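Local coordinates for protein apicoplast TIC22, putative (Plasmodium falciparum 3D7, PDB 4E6Z) that probably acts as an essential chaperone for protein import into the apicoplast, the relict plastid of the malaria parasite, at residues E75-T83 against M102-L113. Sequence-based numbering, arbitrary orientation.
Sequences EVIPVFLIT and MFLCPYDAENML
Phe80 and Phe103 form a single antiparallel bridge, a hydrogen-bonded pair between strand 78-83 and the end of strand 97-103. It joins the antiparallel pair 78-83 and 129-134 to the mixed sheet of 92-94, 97-103 and 164-169, in the buried interior of the Tic22-like fold. Phe80 N donates to Phe103 O at 2.7 Å, and Phe103 N returns a bond to Phe80 O at 2.8 Å. Both bonds lie in the carbonyl plane, and the second is nearly straight (173° at the hydrogen). The chain then turns at Leu104 and Cys105 into helix 106-119, whose first turns (106-113) run almost parallel to strand 78-83 and pack over it. Pro106 covers one face of the Phe80 ring in a CH-pi contact, with its CB 3.7 Å from the ring centroid and 6° off the normal. With CG anti to the carbonyl carbon (chi1 -58°), the Phe80 ring is turned to meet Pro106. Further along, Ala109 CB meets Ile82 CD1, while Leu113 CB lies 4.0 Å from Ile82 CG1. Backbone atoms of Asp108 and Ala109 cover the rim of one face of the Phe103 ring. Beyond the bridge, Val79 CG1 rests on Met102 CB at 3.6 Å, and Leu104 CD2 touches Ile77 CG2. Tyr266 and Leu267 of helix 261-272 also pack on Phe80. Ser263 of that helix hydrogen-bonds to Leu104 O. One water donates to this same oxygen at 2.6 Å and to Pro78 O at 2.7 Å.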
loop_
_atom_site.group_PDB
_atom_site.type_symbol
_atom_site.label_atom_id
_atom_site.label_comp_id
_atom_site.label_asym_id
_atom_site.label_seq_id
_atom_site.Cartn_x
_atom_site.Cartn_y
_atom_site.Cartn_z
ATOM N N GLU A 75 5.926 3.132 8.386
ATOM C CA GLU A 75 6.697 4.251 7.861
ATOM C C GLU A 75 7.445 3.879 6.582
ATOM O O GLU A 75 7.651 4.721 5.705
ATOM C CB GLU A 75 7.675 4.760 8.923
ATOM C CG GLU A 75 7.988 6.244 8.833
ATOM C CD GLU A 75 8.740 6.753 10.053
ATOM O OE1 GLU A 75 9.185 5.919 10.871
ATOM O OE2 GLU A 75 8.885 7.986 10.194
ATOM N N VAL A 76 7.844 2.615 6.478
ATOM C CA VAL A 76 8.612 2.146 5.325
ATOM C C VAL A 76 7.733 1.867 4.104
ATOM O O VAL A 76 8.237 1.569 3.021
ATOM C CB VAL A 76 9.413 0.875 5.659
ATOM C CG1 VAL A 76 10.271 1.107 6.891
ATOM C CG2 VAL A 76 8.471 -0.300 5.871
ATOM N N ILE A 77 6.421 1.955 4.282
ATOM C CA ILE A 77 5.497 1.743 3.178
ATOM C C ILE A 77 5.147 3.071 2.505
ATOM O O ILE A 77 4.505 3.928 3.114
ATOM C CB ILE A 77 4.201 1.073 3.657
ATOM C CG1 ILE A 77 4.517 -0.205 4.440
ATOM C CG2 ILE A 77 3.286 0.783 2.476
ATOM C CD1 ILE A 77 3.338 -0.749 5.216
ATOM N N PRO A 78 5.578 3.244 1.244
ATOM C CA PRO A 78 5.291 4.450 0.464
ATOM C C PRO A 78 3.815 4.551 0.106
ATOM O O PRO A 78 3.169 3.528 -0.124
ATOM C CB PRO A 78 6.114 4.247 -0.818
ATOM C CG PRO A 78 7.107 3.174 -0.488
ATOM C CD PRO A 78 6.409 2.291 0.491
ATOM N N VAL A 79 3.294 5.774 0.074
ATOM C CA VAL A 79 1.945 6.044 -0.410
ATOM C C VAL A 79 2.010 7.229 -1.372
ATOM O O VAL A 79 2.785 8.169 -1.163
ATOM C CB VAL A 79 0.980 6.369 0.741
ATOM C CG1 VAL A 79 -0.402 6.754 0.195
ATOM C CG2 VAL A 79 0.885 5.195 1.693
ATOM N N PHE A 80 1.202 7.186 -2.426
ATOM C CA PHE A 80 1.312 8.175 -3.490
ATOM C C PHE A 80 0.040 8.980 -3.702
ATOM O O PHE A 80 -1.064 8.444 -3.672
ATOM C CB PHE A 80 1.750 7.506 -4.793
ATOM C CG PHE A 80 3.049 6.772 -4.678
ATOM C CD1 PHE A 80 4.249 7.403 -4.967
ATOM C CD2 PHE A 80 3.075 5.454 -4.248
ATOM C CE1 PHE A 80 5.452 6.725 -4.845
ATOM C CE2 PHE A 80 4.271 4.775 -4.123
ATOM C CZ PHE A 80 5.461 5.409 -4.425
ATOM N N LEU A 81 0.217 10.282 -3.906
ATOM C CA LEU A 81 -0.896 11.174 -4.192
ATOM C C LEU A 81 -0.601 11.997 -5.433
ATOM O O LEU A 81 0.551 12.149 -5.836
ATOM C CB LEU A 81 -1.163 12.109 -3.012
ATOM C CG LEU A 81 -1.625 11.534 -1.674
ATOM C CD1 LEU A 81 -0.430 11.103 -0.855
ATOM C CD2 LEU A 81 -2.424 12.567 -0.906
ATOM N N ILE A 82 -1.648 12.524 -6.049
ATOM C CA ILE A 82 -1.478 13.447 -7.158
ATOM C C ILE A 82 -1.685 14.853 -6.603
ATOM O O ILE A 82 -2.655 15.112 -5.892
ATOM C CB ILE A 82 -2.451 13.148 -8.319
ATOM C CG1 ILE A 82 -2.082 11.827 -9.001
ATOM C CG2 ILE A 82 -2.415 14.267 -9.347
ATOM C CD1 ILE A 82 -2.245 10.609 -8.132
ATOM N N THR A 83 -0.756 15.753 -6.894
ATOM C CA THR A 83 -0.811 17.088 -6.315
ATOM C C THR A 83 -0.473 18.146 -7.345
ATOM O O THR A 83 0.010 17.829 -8.434
ATOM C CB THR A 83 0.195 17.233 -5.153
ATOM O OG1 THR A 83 1.533 17.217 -5.670
ATOM C CG2 THR A 83 0.028 16.105 -4.140
HETATM N N MSE A 102 -5.337 8.213 -2.084
HETATM C CA MSE A 102 -3.983 7.803 -1.747
HETATM C C MSE A 102 -3.729 6.405 -2.298
HETATM O O MSE A 102 -4.479 5.477 -2.012
HETATM C CB MSE A 102 -3.802 7.807 -0.236
HETATM C CG MSE A 102 -4.188 9.114 0.407
HETATM SE SE MSE A 102 -3.930 9.105 2.333
HETATM C CE MSE A 102 -5.103 7.616 2.813
ATOM N N PHE A 103 -2.683 6.260 -3.104
ATOM C CA PHE A 103 -2.416 4.997 -3.785
ATOM C C PHE A 103 -1.222 4.266 -3.178
ATOM O O PHE A 103 -0.187 4.870 -2.896
ATOM C CB PHE A 103 -2.174 5.234 -5.278
ATOM C CG PHE A 103 -3.333 5.883 -5.986
ATOM C CD1 PHE A 103 -4.297 5.111 -6.614
ATOM C CD2 PHE A 103 -3.457 7.268 -6.022
ATOM C CE1 PHE A 103 -5.366 5.701 -7.263
ATOM C CE2 PHE A 103 -4.525 7.867 -6.675
ATOM C CZ PHE A 103 -5.482 7.083 -7.299
ATOM N N LEU A 104 -1.371 2.960 -2.977
ATOM C CA LEU A 104 -0.262 2.139 -2.503
ATOM C C LEU A 104 0.670 1.792 -3.657
ATOM O O LEU A 104 1.839 1.468 -3.446
ATOM C CB LEU A 104 -0.779 0.875 -1.813
ATOM C CG LEU A 104 -1.196 1.080 -0.354
ATOM C CD1 LEU A 104 -2.185 0.018 0.103
ATOM C CD2 LEU A 104 0.030 1.109 0.552
ATOM N N CYS A 105 0.146 1.873 -4.879
ATOM C CA CYS A 105 0.934 1.608 -6.082
ATOM C C CYS A 105 1.052 2.871 -6.920
ATOM O O CYS A 105 0.041 3.461 -7.300
ATOM C CB CYS A 105 0.310 0.480 -6.909
ATOM S SG CYS A 105 1.123 0.165 -8.497
ATOM N N PRO A 106 2.296 3.287 -7.210
ATOM C CA PRO A 106 2.571 4.558 -7.891
ATOM C C PRO A 106 2.028 4.570 -9.315
ATOM O O PRO A 106 1.751 5.638 -9.856
ATOM C CB PRO A 106 4.102 4.616 -7.912
ATOM C CG PRO A 106 4.525 3.172 -7.854
ATOM C CD PRO A 106 3.527 2.516 -6.956
ATOM N N TYR A 107 1.881 3.396 -9.916
ATOM C CA TYR A 107 1.399 3.316 -11.289
ATOM C C TYR A 107 -0.116 3.491 -11.358
ATOM O O TYR A 107 -0.645 3.926 -12.374
ATOM C CB TYR A 107 1.859 2.013 -11.950
ATOM C CG TYR A 107 3.362 1.851 -11.919
ATOM C CD1 TYR A 107 4.184 2.666 -12.688
ATOM C CD2 TYR A 107 3.962 0.897 -11.108
ATOM C CE1 TYR A 107 5.561 2.529 -12.655
ATOM C CE2 TYR A 107 5.336 0.751 -11.069
ATOM C CZ TYR A 107 6.131 1.569 -11.845
ATOM O OH TYR A 107 7.500 1.425 -11.807
ATOM N N ASP A 108 -0.808 3.160 -10.271
ATOM C CA ASP A 108 -2.227 3.470 -10.161
ATOM C C ASP A 108 -2.401 4.992 -10.081
ATOM O O ASP A 108 -3.325 5.545 -10.663
ATOM C CB ASP A 108 -2.838 2.814 -8.921
ATOM C CG ASP A 108 -2.925 1.290 -9.031
ATOM O OD1 ASP A 108 -2.570 0.725 -10.089
ATOM O OD2 ASP A 108 -3.358 0.659 -8.043
ATOM N N ALA A 109 -1.507 5.657 -9.354
ATOM C CA ALA A 109 -1.530 7.117 -9.249
ATOM C C ALA A 109 -1.221 7.769 -10.592
ATOM O O ALA A 109 -1.904 8.705 -11.004
ATOM C CB ALA A 109 -0.546 7.596 -8.195
ATOM N N GLU A 110 -0.186 7.274 -11.266
ATOM C CA GLU A 110 0.156 7.737 -12.605
ATOM C C GLU A 110 -1.042 7.612 -13.541
ATOM O O GLU A 110 -1.268 8.469 -14.390
ATOM C CB GLU A 110 1.331 6.938 -13.175
ATOM C CG GLU A 110 2.701 7.456 -12.785
ATOM C CD GLU A 110 3.801 6.858 -13.640
ATOM O OE1 GLU A 110 3.484 6.013 -14.500
ATOM O OE2 GLU A 110 4.977 7.236 -13.459
ATOM N N ASN A 111 -1.796 6.530 -13.390
ATOM C CA ASN A 111 -2.969 6.309 -14.219
ATOM C C ASN A 111 -4.033 7.376 -13.997
ATOM O O ASN A 111 -4.670 7.822 -14.942
ATOM C CB ASN A 111 -3.566 4.923 -13.964
ATOM C CG ASN A 111 -4.910 4.740 -14.644
ATOM O OD1 ASN A 111 -5.003 4.728 -15.872
ATOM N ND2 ASN A 111 -5.963 4.617 -13.845
HETATM N N MSE A 112 -4.239 7.767 -12.743
HETATM C CA MSE A 112 -5.236 8.785 -12.441
HETATM C C MSE A 112 -4.780 10.150 -12.940
HETATM O O MSE A 112 -5.570 10.904 -13.508
HETATM C CB MSE A 112 -5.541 8.843 -10.948
HETATM C CG MSE A 112 -6.733 9.727 -10.627
HETATM SE SE MSE A 112 -7.001 10.082 -8.730
HETATM C CE MSE A 112 -5.339 10.996 -8.363
ATOM N N LEU A 113 -3.503 10.456 -12.729
ATOM C CA LEU A 113 -2.907 11.667 -13.269
ATOM C C LEU A 113 -3.104 11.713 -14.784
ATOM O O LEU A 113 -3.487 12.739 -15.343
ATOM C CB LEU A 113 -1.418 11.732 -12.922
ATOM C CG LEU A 113 -0.606 12.903 -13.490
ATOM C CD1 LEU A 113 0.524 13.301 -12.536
ATOM C CD2 LEU A 113 -0.052 12.571 -14.866
HETATM O O HOH W 1 3.619 1.251 -1.511
#